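Local coordinates for putative uncharacterized protein (Mycobacterium tuberculosis, PDB 2ZQ5) that probably transfers a sulfuryl group from the donor PAPS to an acceptor, as other members of the sulfotransferase family do, at residues A18-L23 with A71-Q76; I94-L99 with R109-D114; E126-R131 with L178-H183; L268-T273 with A283-D288; Y313-H318 with L325-D330. One frame throughout, in Å; residues are numbered along the deposited sequence.

In the fold
Contacts 2 and 5 belong to the parallel five-stranded core of this sulfotransferase fold. Their centres lie about 11 Å apart, and they touch where V328 packs on L110 and L111. Contact 2 also spans the loop that, by comparison with the family, probably holds the phosphosulfate of the donor. Contact 1, across the chain's centre from contact 2, meets contact 3 on its own side (centres about 11 Å apart) through helix 55-81: R72 and S75 both hydrogen bond to Q180. Contact 4 stands apart on a pair of helices, its centre about 26 Å from those of contacts 2 and 3 and about 30 Å from those of contacts 1 and 5.

Contact 1 (A18-L23 with A71-Q76); sequences ASATKL and ARLLSQ
L73 reaches out from helix 55-81 and lays a single methyl, CD1, against the flank of helix 13-24. It meets the methyl of A20 first, with L73 CD1 3.9 Å from A20 CB. Both residues aim their CB atoms at the opposite helix, and the CD1 methyl comes in beside the A20 methyl. With CG beside its own backbone N (chi1 -73°) and an outstretched second torsion (chi2 167°), L73 sends CD1 far enough to close the 8.1 Å between its CA and that of A20. The methyl then settles over the backbone as well as the side chain: L73 CD1 is 4.0 Å from A20 C and 4.2 Å from T21 N. T21 presents its flank, T21 OG1 to L73 CD1 being 4.4 Å. That hydroxyl is hydrogen bonded to the carbonyl O of L26, just past the end of its helix. L73 also packs on F29, while A20 touches L69 and V70 one turn earlier on the long helix, and R66, another turn back, meets S19 and L23. The contact therefore joins the N-terminal helix to helix 55-81 by a small buried patch. Its chemistry is essentially apolar, a methyl on a methyl with the backbone and the T21 hydroxyl at its border: the hold comes from excluded water and close van der Waals fit, without directional bonds between the two segments.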
# COMPACT_ATOMS: atom_id res chain seq x y z
N ALA A 18 12.32 19.71 -7.88
CA ALA A 18 12.40 20.41 -9.16
C ALA A 18 11.84 19.56 -10.30
O ALA A 18 11.12 20.07 -11.16
CB ALA A 18 13.84 20.81 -9.45
N SER A 19 12.17 18.27 -10.32
CA SER A 19 11.68 17.39 -11.37
C SER A 19 10.17 17.20 -11.30
O SER A 19 9.50 17.09 -12.32
CB SER A 19 12.36 16.02 -11.29
OG SER A 19 13.74 16.11 -11.60
N ALA A 20 9.63 17.15 -10.08
CA ALA A 20 8.19 17.00 -9.91
C ALA A 20 7.50 18.24 -10.46
O ALA A 20 6.53 18.14 -11.21
CB ALA A 20 7.86 16.82 -8.43
N THR A 21 8.02 19.40 -10.09
CA THR A 21 7.45 20.66 -10.56
C THR A 21 7.60 20.82 -12.08
O THR A 21 6.72 21.36 -12.74
CB THR A 21 8.12 21.86 -9.86
OG1 THR A 21 7.73 21.88 -8.48
CG2 THR A 21 7.70 23.17 -10.52
N LYS A 22 8.71 20.33 -12.62
CA LYS A 22 8.95 20.43 -14.05
C LYS A 22 7.91 19.62 -14.83
O LYS A 22 7.45 20.04 -15.89
CB LYS A 22 10.35 19.93 -14.39
CG LYS A 22 10.72 20.01 -15.86
CD LYS A 22 12.10 19.42 -16.10
CE LYS A 22 12.47 19.43 -17.57
NZ LYS A 22 13.79 18.78 -17.80
N LEU A 23 7.53 18.47 -14.28
CA LEU A 23 6.57 17.60 -14.94
C LEU A 23 5.13 18.12 -14.99
O LEU A 23 4.51 18.12 -16.05
CB LEU A 23 6.58 16.21 -14.27
CG LEU A 23 5.74 15.13 -14.93
CD1 LEU A 23 6.25 14.85 -16.34
CD2 LEU A 23 5.79 13.86 -14.09
N ALA A 71 2.49 13.20 -6.93
CA ALA A 71 1.20 12.83 -6.34
C ALA A 71 0.90 13.79 -5.19
O ALA A 71 -0.25 14.21 -5.00
CB ALA A 71 1.25 11.38 -5.83
N ARG A 72 1.93 14.13 -4.42
CA ARG A 72 1.78 15.05 -3.30
C ARG A 72 1.26 16.39 -3.84
O ARG A 72 0.32 16.97 -3.29
CB ARG A 72 3.12 15.25 -2.59
CG ARG A 72 3.02 16.04 -1.31
CD ARG A 72 4.39 16.35 -0.70
NE ARG A 72 4.22 17.13 0.52
CZ ARG A 72 3.92 16.61 1.71
NH1 ARG A 72 3.78 15.30 1.86
NH2 ARG A 72 3.71 17.42 2.74
N LEU A 73 1.88 16.87 -4.92
CA LEU A 73 1.48 18.13 -5.54
C LEU A 73 0.04 18.08 -6.04
O LEU A 73 -0.71 19.04 -5.88
CB LEU A 73 2.40 18.46 -6.72
CG LEU A 73 3.83 18.92 -6.40
CD1 LEU A 73 4.67 18.89 -7.66
CD2 LEU A 73 3.80 20.32 -5.79
N LEU A 74 -0.35 16.96 -6.65
CA LEU A 74 -1.71 16.81 -7.17
C LEU A 74 -2.74 16.85 -6.05
O LEU A 74 -3.79 17.47 -6.20
CB LEU A 74 -1.84 15.50 -7.95
CG LEU A 74 -1.06 15.42 -9.27
CD1 LEU A 74 -1.15 14.01 -9.84
CD2 LEU A 74 -1.60 16.44 -10.26
N SER A 75 -2.45 16.20 -4.93
CA SER A 75 -3.39 16.22 -3.80
C SER A 75 -3.51 17.62 -3.21
O SER A 75 -4.62 18.07 -2.92
CB SER A 75 -2.93 15.24 -2.71
OG SER A 75 -3.28 13.91 -3.03
N GLN A 76 -2.39 18.30 -3.05
CA GLN A 76 -2.39 19.65 -2.49
C GLN A 76 -3.26 20.57 -3.35
O GLN A 76 -4.07 21.35 -2.84
CB GLN A 76 -0.97 20.21 -2.42
CG GLN A 76 -0.86 21.56 -1.73
CD GLN A 76 -1.47 21.56 -0.35
OE1 GLN A 76 -1.16 20.70 0.48
NE2 GLN A 76 -2.35 22.52 -0.08

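Contact 2 (I94-L99 with R109-D114); sequences IFVTGL and RLLGAD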
# COMPACT_ATOMS: atom_id res chain seq x y z
N ILE A 94 -13.38 0.15 6.72
CA ILE A 94 -12.80 -1.18 6.88
C ILE A 94 -11.37 -1.17 6.36
O ILE A 94 -11.11 -0.70 5.25
CB ILE A 94 -13.60 -2.25 6.11
CG1 ILE A 94 -15.00 -2.39 6.70
CG2 ILE A 94 -12.86 -3.58 6.15
CD1 ILE A 94 -15.90 -3.35 5.95
N PHE A 95 -10.46 -1.67 7.18
CA PHE A 95 -9.05 -1.76 6.82
C PHE A 95 -8.61 -3.21 6.80
O PHE A 95 -8.75 -3.93 7.79
CB PHE A 95 -8.19 -1.01 7.84
CG PHE A 95 -8.22 0.49 7.68
CD1 PHE A 95 -7.22 1.14 6.97
CD2 PHE A 95 -9.24 1.24 8.24
CE1 PHE A 95 -7.24 2.53 6.82
CE2 PHE A 95 -9.27 2.63 8.10
CZ PHE A 95 -8.27 3.27 7.39
N VAL A 96 -8.10 -3.65 5.65
CA VAL A 96 -7.61 -5.01 5.51
C VAL A 96 -6.09 -4.96 5.54
O VAL A 96 -5.48 -4.08 4.94
CB VAL A 96 -8.04 -5.64 4.16
CG1 VAL A 96 -7.44 -7.04 4.02
CG2 VAL A 96 -9.56 -5.70 4.07
N THR A 97 -5.47 -5.89 6.25
CA THR A 97 -4.02 -5.91 6.29
C THR A 97 -3.53 -7.33 6.53
O THR A 97 -4.30 -8.23 6.87
CB THR A 97 -3.47 -4.94 7.37
OG1 THR A 97 -2.06 -4.76 7.17
CG2 THR A 97 -3.71 -5.47 8.77
N GLY A 98 -2.23 -7.52 6.32
CA GLY A 98 -1.61 -8.82 6.47
C GLY A 98 -0.49 -8.90 5.45
O GLY A 98 -0.31 -7.98 4.66
N LEU A 99 0.25 -10.00 5.46
CA LEU A 99 1.35 -10.17 4.51
C LEU A 99 0.86 -10.47 3.11
O LEU A 99 -0.28 -10.89 2.92
CB LEU A 99 2.26 -11.32 4.96
CG LEU A 99 3.36 -11.04 5.98
CD1 LEU A 99 2.81 -10.34 7.20
CD2 LEU A 99 4.02 -12.37 6.36
N ARG A 109 -10.85 -6.98 -2.78
CA ARG A 109 -11.76 -6.95 -3.92
C ARG A 109 -13.18 -7.33 -3.53
O ARG A 109 -14.15 -6.76 -4.03
CB ARG A 109 -11.27 -7.90 -5.01
CG ARG A 109 -9.93 -7.53 -5.61
CD ARG A 109 -9.47 -8.59 -6.60
NE ARG A 109 -8.14 -8.32 -7.14
CZ ARG A 109 -7.46 -9.17 -7.90
NH1 ARG A 109 -7.99 -10.34 -8.22
NH2 ARG A 109 -6.25 -8.85 -8.34
N LEU A 110 -13.31 -8.30 -2.63
CA LEU A 110 -14.63 -8.73 -2.18
C LEU A 110 -15.33 -7.64 -1.39
O LEU A 110 -16.43 -7.21 -1.75
CB LEU A 110 -14.50 -10.00 -1.32
CG LEU A 110 -14.22 -11.30 -2.07
CD1 LEU A 110 -13.81 -12.39 -1.09
CD2 LEU A 110 -15.46 -11.72 -2.85
N LEU A 111 -14.70 -7.16 -0.32
CA LEU A 111 -15.30 -6.12 0.50
C LEU A 111 -15.51 -4.83 -0.30
O LEU A 111 -16.47 -4.10 -0.06
CB LEU A 111 -14.41 -5.84 1.72
CG LEU A 111 -14.17 -7.04 2.64
CD1 LEU A 111 -13.21 -6.66 3.75
CD2 LEU A 111 -15.50 -7.52 3.22
N GLY A 112 -14.63 -4.57 -1.26
CA GLY A 112 -14.76 -3.37 -2.06
C GLY A 112 -15.80 -3.49 -3.16
O GLY A 112 -16.11 -2.50 -3.83
N ALA A 113 -16.34 -4.69 -3.35
CA ALA A 113 -17.34 -4.94 -4.38
C ALA A 113 -18.74 -4.50 -3.95
O ALA A 113 -19.62 -4.29 -4.79
CB ALA A 113 -17.35 -6.42 -4.75
N ASP A 114 -18.95 -4.38 -2.64
CA ASP A 114 -20.25 -3.96 -2.12
C ASP A 114 -20.57 -2.59 -2.71
O ASP A 114 -19.78 -1.66 -2.57
CB ASP A 114 -20.18 -3.86 -0.60
CG ASP A 114 -21.54 -3.62 0.04
OD1 ASP A 114 -22.35 -2.88 -0.55
OD2 ASP A 114 -21.78 -4.15 1.14
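The first strand of the P-loop-like core, 94-97, and helix 104-111 that follows it form a β-loop-α unit, and I94 and V96 meet L111 where that residue of the helix lies over the sheet. In sulfotransferases the loop joining such a strand and helix binds the 5'-phosphosulfate of the donor, and it probably does so here. I94 and V96, two residues apart on the strand, both direct their side chains at the helix, whereas F95 between them points to the other face. A single methyl of the leucine serves both: L111 CD1 sits 3.9 Å from I94 CG2 and 3.8 Å from V96 CG2. The ways in differ. I94 meets the leucine at about a right angle and V96 at a slant. In I94, chi1 -66° puts CG1 beside the backbone N and CG2 anti to it; in V96 it is CG2 that lies beside the N. The second methyl of L111, CD2, packs on V328 of helix 324-334, and the leucine also touches V229 of the neighbouring strand and Y332. All three residues are buried and all the meeting atoms are methyl carbons. This is hydrophobic core: helix and sheet are joined by burial of methyl groups and van der Waals contact, with no polar bond between the two segments, and the elements flanking the probable donor-binding loop are tied together.

Contact 3 (E126-R131 with L178-H183); sequences EYPQPR and LRQSLH
R179 and E126 share most of this interface, facing each other mainly through water. The nearest charged atoms, E126 OE1 and R179 NH2, are 3.9 Å apart, a long salt bridge, and the carboxylate and guanidinium planes stand 67° apart, so the two groups do not dock flat. Two waters fill in. One accepts a hydrogen bond from R179 NH2 at 2.7 Å and donates to E126 OE1 (2.7 Å) and to E126 O. The other links R179 NH1 to E126 OE1. Both waters lie in the guanidinium plane at its edge, where its N-H groups point. R179 starts with CG wedged between its backbone N and carbonyl carbon (chi1 63°) and then runs extended, which carries the charge across to the acid. E126 instead bends at chi2 (-79°), swinging its carboxylate round although its CB faces away. Q176 binds both: its side-chain NE2 meets E126 OE2, and its O accepts from R179 NE. Beside this pair Q180 and P128 lie alongside, pointing oppositely, in van der Waals contact, with P128 CG 3.8 Å from Q180 NE2. Q180 is itself held by R211 and S75. The contact joins the end of helix 122-126 and the loop after it to the 3-10 turn after helix 175-178, with helix 55-81 packed beside both through A71 and S75, and helix 206-219 supplying R211.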
# COMPACT_ATOMS: atom_id res chain seq x y z
N GLU A 126 -3.30 7.39 -8.37
CA GLU A 126 -2.24 7.95 -9.20
C GLU A 126 -2.50 9.44 -9.44
O GLU A 126 -1.56 10.22 -9.58
CB GLU A 126 -2.16 7.23 -10.55
CG GLU A 126 -1.67 5.79 -10.50
CD GLU A 126 -0.16 5.67 -10.39
OE1 GLU A 126 0.53 6.68 -10.62
OE2 GLU A 126 0.33 4.57 -10.08
N TYR A 127 -3.77 9.81 -9.48
CA TYR A 127 -4.16 11.19 -9.73
C TYR A 127 -5.31 11.59 -8.80
O TYR A 127 -6.47 11.63 -9.21
CB TYR A 127 -4.58 11.34 -11.19
CG TYR A 127 -4.44 12.73 -11.76
CD1 TYR A 127 -3.60 12.97 -12.84
CD2 TYR A 127 -5.16 13.79 -11.22
CE1 TYR A 127 -3.48 14.25 -13.39
CE2 TYR A 127 -5.05 15.07 -11.76
CZ TYR A 127 -4.21 15.29 -12.84
OH TYR A 127 -4.11 16.55 -13.38
N PRO A 128 -5.00 11.91 -7.54
CA PRO A 128 -6.00 12.30 -6.54
C PRO A 128 -6.97 13.38 -7.02
O PRO A 128 -6.56 14.43 -7.52
CB PRO A 128 -5.14 12.77 -5.37
CG PRO A 128 -3.94 11.88 -5.47
CD PRO A 128 -3.65 11.92 -6.95
N GLN A 129 -8.25 13.09 -6.86
CA GLN A 129 -9.33 13.99 -7.28
C GLN A 129 -10.64 13.34 -6.89
O GLN A 129 -10.69 12.15 -6.58
CB GLN A 129 -9.30 14.16 -8.80
CG GLN A 129 -9.51 12.84 -9.54
CD GLN A 129 -9.32 12.95 -11.03
OE1 GLN A 129 -10.15 13.52 -11.74
NE2 GLN A 129 -8.21 12.41 -11.53
N PRO A 130 -11.74 14.12 -6.88
CA PRO A 130 -13.03 13.52 -6.52
C PRO A 130 -13.40 12.46 -7.56
O PRO A 130 -13.27 12.70 -8.77
CB PRO A 130 -13.98 14.71 -6.54
CG PRO A 130 -13.08 15.86 -6.16
CD PRO A 130 -11.85 15.59 -6.97
N ARG A 131 -13.84 11.30 -7.10
CA ARG A 131 -14.22 10.22 -8.01
C ARG A 131 -15.44 10.58 -8.85
O ARG A 131 -16.53 10.81 -8.31
CB ARG A 131 -14.52 8.95 -7.20
CG ARG A 131 -14.82 7.73 -8.05
CD ARG A 131 -15.27 6.55 -7.21
NE ARG A 131 -14.27 6.11 -6.24
CZ ARG A 131 -14.33 6.35 -4.93
NH1 ARG A 131 -15.35 7.04 -4.43
NH2 ARG A 131 -13.39 5.88 -4.13
N LEU A 178 0.17 6.92 1.00
CA LEU A 178 1.19 7.16 2.02
C LEU A 178 2.55 7.56 1.45
O LEU A 178 3.34 8.22 2.13
CB LEU A 178 1.33 5.92 2.92
CG LEU A 178 0.08 5.56 3.73
CD1 LEU A 178 0.22 4.15 4.27
CD2 LEU A 178 -0.12 6.56 4.86
N ARG A 179 2.81 7.18 0.20
CA ARG A 179 4.08 7.54 -0.43
C ARG A 179 4.20 9.06 -0.50
O ARG A 179 5.31 9.59 -0.59
CB ARG A 179 4.18 6.94 -1.84
CG ARG A 179 3.13 7.47 -2.80
CD ARG A 179 3.27 6.94 -4.22
NE ARG A 179 2.13 7.36 -5.02
CZ ARG A 179 2.14 7.58 -6.33
NH1 ARG A 179 3.25 7.42 -7.03
NH2 ARG A 179 1.02 7.96 -6.94
N GLN A 180 3.07 9.76 -0.48
CA GLN A 180 3.10 11.22 -0.54
C GLN A 180 3.88 11.80 0.64
O GLN A 180 4.46 12.88 0.54
CB GLN A 180 1.67 11.79 -0.54
CG GLN A 180 0.90 11.53 -1.82
CD GLN A 180 -0.42 12.29 -1.86
OE1 GLN A 180 -0.63 13.24 -1.11
NE2 GLN A 180 -1.31 11.89 -2.76
N SER A 181 3.88 11.06 1.75
CA SER A 181 4.58 11.45 2.98
C SER A 181 5.93 10.74 3.11
O SER A 181 6.65 10.93 4.09
CB SER A 181 3.74 11.09 4.21
OG SER A 181 2.45 11.67 4.15
N LEU A 182 6.25 9.92 2.12
CA LEU A 182 7.48 9.13 2.12
C LEU A 182 7.60 8.24 3.36
O LEU A 182 8.71 7.96 3.83
CB LEU A 182 8.73 10.03 1.98
CG LEU A 182 9.06 10.57 0.58
CD1 LEU A 182 9.00 9.44 -0.45
CD2 LEU A 182 8.09 11.67 0.20
N HIS A 183 6.45 7.82 3.88
CA HIS A 183 6.38 6.90 5.02
C HIS A 183 5.69 5.66 4.47
O HIS A 183 4.47 5.66 4.26
CB HIS A 183 5.55 7.47 6.17
CG HIS A 183 6.27 8.49 7.01
ND1 HIS A 183 6.62 9.73 6.54
CD2 HIS A 183 6.68 8.45 8.30
CE1 HIS A 183 7.21 10.42 7.50
NE2 HIS A 183 7.26 9.66 8.58
O HOH W 1 0.93 9.00 -9.39
O HOH W 2 3.30 7.60 -9.91

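Contact 4 (L268-T273 with A283-D288); sequences LAQHTT and AQIGAD
Q270 and I285 bring their backbones nearest, CA to CA 7.5 Å, where the last turns of helix 262-272 meet the first turns of helix 282-304. This is the packing of two consecutive helices joined by a loop, within the sulfotransferase fold, and I285 is the side chain that fills it. Its CB points at the opposite helix, and its two branches divide the work. CG1 lies beside the backbone N (chi1 -66°) and carries CD1 out to the root of Q270: I285 CD1 is 3.9 Å from both Q270 CA and Q270 CB. The shorter branch turns to the alanine one residue back, I285 CG2 to A269 CB being 4.2 Å. The CB of A269 points toward the isoleucine's helix, while Q270 passes along the side and gives only the first part of its chain. Beyond CB that chain stays extended, with CG anti to the N (chi1 -179°). The grip between the helices is thus apolar, with I285 buried under partly exposed neighbours. No polar bond links the two segments; Q270 OE1 turns to the hydroxyl of Y370, and D288 to H192. At the end of helix 262-272 two threonines fold back on the backbone: T272 OG1 donates to L268 O at 2.8 Å. One residue on, A269 O receives T273 OG1, also at 2.8 Å, from one face of its carbonyl plane and T273 N from the other.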
# COMPACT_ATOMS: atom_id res chain seq x y z
N LEU A 268 8.88 -13.05 -5.23
CA LEU A 268 8.15 -11.93 -5.82
C LEU A 268 9.03 -10.68 -5.81
O LEU A 268 9.13 -9.97 -6.80
CB LEU A 268 6.86 -11.66 -5.04
CG LEU A 268 6.09 -10.39 -5.43
CD1 LEU A 268 5.69 -10.45 -6.89
CD2 LEU A 268 4.86 -10.24 -4.55
N ALA A 269 9.66 -10.42 -4.67
CA ALA A 269 10.53 -9.26 -4.54
C ALA A 269 11.70 -9.36 -5.50
O ALA A 269 12.09 -8.37 -6.12
CB ALA A 269 11.03 -9.15 -3.11
N GLN A 270 12.26 -10.56 -5.61
CA GLN A 270 13.39 -10.81 -6.48
C GLN A 270 13.06 -10.51 -7.94
O GLN A 270 13.78 -9.76 -8.61
CB GLN A 270 13.82 -12.27 -6.33
CG GLN A 270 15.00 -12.69 -7.17
CD GLN A 270 15.42 -14.12 -6.88
OE1 GLN A 270 14.59 -15.03 -6.88
NE2 GLN A 270 16.71 -14.33 -6.63
N HIS A 271 11.96 -11.07 -8.42
CA HIS A 271 11.56 -10.85 -9.81
C HIS A 271 11.15 -9.42 -10.10
O HIS A 271 11.45 -8.89 -11.17
CB HIS A 271 10.43 -11.81 -10.18
CG HIS A 271 10.87 -13.23 -10.33
ND1 HIS A 271 11.72 -13.64 -11.34
CD2 HIS A 271 10.61 -14.33 -9.59
CE1 HIS A 271 11.95 -14.93 -11.22
NE2 HIS A 271 11.29 -15.38 -10.17
N THR A 272 10.48 -8.78 -9.15
CA THR A 272 10.04 -7.41 -9.34
C THR A 272 11.23 -6.46 -9.48
O THR A 272 11.22 -5.56 -10.33
CB THR A 272 9.19 -6.92 -8.16
OG1 THR A 272 8.00 -7.72 -8.07
CG2 THR A 272 8.80 -5.46 -8.33
N THR A 273 12.25 -6.68 -8.67
CA THR A 273 13.44 -5.83 -8.64
C THR A 273 14.66 -6.36 -9.37
O THR A 273 15.77 -5.87 -9.16
CB THR A 273 13.85 -5.54 -7.19
OG1 THR A 273 14.30 -6.76 -6.57
CG2 THR A 273 12.67 -4.99 -6.40
N ALA A 283 20.07 -14.26 -0.47
CA ALA A 283 20.02 -14.28 0.99
C ALA A 283 19.71 -12.94 1.64
O ALA A 283 19.11 -12.90 2.71
CB ALA A 283 21.33 -14.83 1.54
N GLN A 284 20.11 -11.85 1.00
CA GLN A 284 19.84 -10.54 1.58
C GLN A 284 18.34 -10.25 1.55
O GLN A 284 17.81 -9.65 2.48
CB GLN A 284 20.59 -9.44 0.83
CG GLN A 284 20.57 -8.10 1.55
CD GLN A 284 21.18 -8.17 2.94
OE1 GLN A 284 20.47 -8.18 3.95
NE2 GLN A 284 22.50 -8.25 3.00
N ILE A 285 17.66 -10.67 0.49
CA ILE A 285 16.22 -10.46 0.42
C ILE A 285 15.55 -11.25 1.54
O ILE A 285 14.62 -10.77 2.19
CB ILE A 285 15.65 -10.92 -0.94
CG1 ILE A 285 16.20 -10.03 -2.06
CG2 ILE A 285 14.12 -10.86 -0.90
CD1 ILE A 285 15.79 -10.47 -3.44
N GLY A 286 16.03 -12.47 1.77
CA GLY A 286 15.48 -13.30 2.82
C GLY A 286 15.67 -12.69 4.20
O GLY A 286 14.74 -12.66 5.01
N ALA A 287 16.87 -12.20 4.47
CA ALA A 287 17.17 -11.59 5.75
C ALA A 287 16.30 -10.36 5.99
O ALA A 287 15.73 -10.20 7.06
CB ALA A 287 18.65 -11.20 5.82
N ASP A 288 16.20 -9.50 4.97
CA ASP A 288 15.40 -8.29 5.09
C ASP A 288 13.91 -8.60 5.27
O ASP A 288 13.23 -7.95 6.07
CB ASP A 288 15.61 -7.39 3.87
CG ASP A 288 17.01 -6.79 3.81
OD1 ASP A 288 17.80 -7.02 4.75
OD2 ASP A 288 17.33 -6.09 2.83

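Contact 5 (Y313-H318 with L325-D330); sequences YDVDYH and LGTVAD
Y313 and D330 make the polar link here: the phenol donates from Y313 OH to D330 OD2 at 2.5 Å. The distance is very short and its exact value is doubtful. The acceptor lies at the edge of the ring and near its plane, and the same oxygen, D330 OD2, comes 3.4 Å from Y313 CE1. Ring and carboxylate are turned 69° against each other, the two side chains meeting at about a right angle. Y313 gets there with CG anti to its backbone N (chi1 -170°), which lifts the ring off the strand toward the helix. Next to it is a small apolar contact, V315 CG1 to T327 CG2 at 3.8 Å, the valine meeting the threonine methyl aslant with its other methyl close behind. T327 OG1 is hydrogen bonded to D323 O, one turn back, consistent with the methyl facing V315.

In the second shell, R333 forms a salt bridge to D330 OD1, so each carboxylate oxygen has a partner, and the arginine would be expected to favour the ionised acid. H334 meets the Y313 ring edge-to-face, and I331 packs on both Y313 and V315. The two elements run antiparallel, their segment axes 170° apart in direction and 10.3 Å at closest approach: a helix following the edge strand and packing back along it, as in the parallel α/β sheet of this fold. Strand 312-316, at one edge of that sheet, pairs with strand 250-255; helix 324-334 covers it, and turns V328 to helices 104-111 and 341-348.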
# COMPACT_ATOMS: atom_id res chain seq x y z
N TYR A 313 -11.07 -8.45 13.35
CA TYR A 313 -11.49 -9.76 12.87
C TYR A 313 -10.28 -10.44 12.23
O TYR A 313 -9.54 -9.81 11.47
CB TYR A 313 -12.60 -9.63 11.82
CG TYR A 313 -13.25 -10.94 11.44
CD1 TYR A 313 -14.40 -11.39 12.07
CD2 TYR A 313 -12.68 -11.76 10.46
CE1 TYR A 313 -14.99 -12.61 11.74
CE2 TYR A 313 -13.25 -12.98 10.12
CZ TYR A 313 -14.40 -13.40 10.76
OH TYR A 313 -14.97 -14.61 10.42
N ASP A 314 -10.09 -11.71 12.55
CA ASP A 314 -8.98 -12.49 11.99
C ASP A 314 -9.51 -13.49 10.98
O ASP A 314 -10.42 -14.26 11.27
CB ASP A 314 -8.24 -13.24 13.10
CG ASP A 314 -7.57 -12.31 14.08
OD1 ASP A 314 -6.60 -11.63 13.68
OD2 ASP A 314 -8.01 -12.26 15.25
N VAL A 315 -8.93 -13.47 9.78
CA VAL A 315 -9.33 -14.38 8.72
C VAL A 315 -8.20 -15.34 8.38
O VAL A 315 -7.06 -14.91 8.18
CB VAL A 315 -9.69 -13.61 7.43
CG1 VAL A 315 -9.97 -14.59 6.30
CG2 VAL A 315 -10.90 -12.72 7.67
N ASP A 316 -8.50 -16.63 8.34
CA ASP A 316 -7.49 -17.62 7.99
C ASP A 316 -7.56 -17.87 6.49
O ASP A 316 -8.64 -18.03 5.93
CB ASP A 316 -7.74 -18.93 8.74
CG ASP A 316 -7.39 -18.83 10.21
OD1 ASP A 316 -6.23 -18.49 10.53
OD2 ASP A 316 -8.27 -19.11 11.06
N TYR A 317 -6.39 -17.88 5.85
CA TYR A 317 -6.32 -18.10 4.41
C TYR A 317 -7.09 -19.35 3.99
O TYR A 317 -7.80 -19.33 2.99
CB TYR A 317 -4.85 -18.24 3.98
CG TYR A 317 -4.67 -18.29 2.47
CD1 TYR A 317 -4.90 -17.16 1.69
CD2 TYR A 317 -4.27 -19.46 1.84
CE1 TYR A 317 -4.73 -17.19 0.31
CE2 TYR A 317 -4.11 -19.51 0.45
CZ TYR A 317 -4.34 -18.37 -0.31
OH TYR A 317 -4.16 -18.41 -1.67
N HIS A 318 -6.95 -20.42 4.77
CA HIS A 318 -7.63 -21.67 4.44
C HIS A 318 -9.15 -21.60 4.60
O HIS A 318 -9.88 -22.25 3.85
CB HIS A 318 -7.07 -22.83 5.28
CG HIS A 318 -7.18 -22.62 6.76
ND1 HIS A 318 -8.39 -22.51 7.41
CD2 HIS A 318 -6.23 -22.54 7.73
CE1 HIS A 318 -8.18 -22.37 8.71
NE2 HIS A 318 -6.88 -22.39 8.93
N LEU A 325 -17.54 -16.06 0.06
CA LEU A 325 -18.78 -15.42 0.49
C LEU A 325 -19.15 -15.72 1.94
O LEU A 325 -19.68 -14.85 2.64
CB LEU A 325 -19.93 -15.83 -0.44
CG LEU A 325 -20.03 -15.08 -1.77
CD1 LEU A 325 -20.37 -13.62 -1.50
CD2 LEU A 325 -18.73 -15.20 -2.55
N GLY A 326 -18.89 -16.94 2.39
CA GLY A 326 -19.20 -17.29 3.76
C GLY A 326 -18.32 -16.52 4.73
O GLY A 326 -18.78 -16.09 5.79
N THR A 327 -17.06 -16.35 4.36
CA THR A 327 -16.11 -15.62 5.19
C THR A 327 -16.53 -14.15 5.28
O THR A 327 -16.56 -13.57 6.36
CB THR A 327 -14.69 -15.70 4.61
OG1 THR A 327 -14.28 -17.07 4.56
CG2 THR A 327 -13.71 -14.91 5.48
N VAL A 328 -16.86 -13.57 4.13
CA VAL A 328 -17.29 -12.18 4.07
C VAL A 328 -18.57 -12.00 4.88
O VAL A 328 -18.74 -11.00 5.57
CB VAL A 328 -17.55 -11.73 2.62
CG1 VAL A 328 -18.16 -10.33 2.60
CG2 VAL A 328 -16.25 -11.75 1.84
N ALA A 329 -19.48 -12.97 4.78
CA ALA A 329 -20.73 -12.90 5.50
C ALA A 329 -20.47 -12.86 7.00
O ALA A 329 -21.16 -12.17 7.74
CB ALA A 329 -21.61 -14.10 5.16
N ASP A 330 -19.46 -13.61 7.45
CA ASP A 330 -19.14 -13.64 8.87
C ASP A 330 -18.47 -12.34 9.31
O ASP A 330 -18.63 -11.91 10.45
CB ASP A 330 -18.23 -14.83 9.19
CG ASP A 330 -18.26 -15.20 10.66
OD1 ASP A 330 -19.36 -15.52 11.17
OD2 ASP A 330 -17.20 -15.18 11.32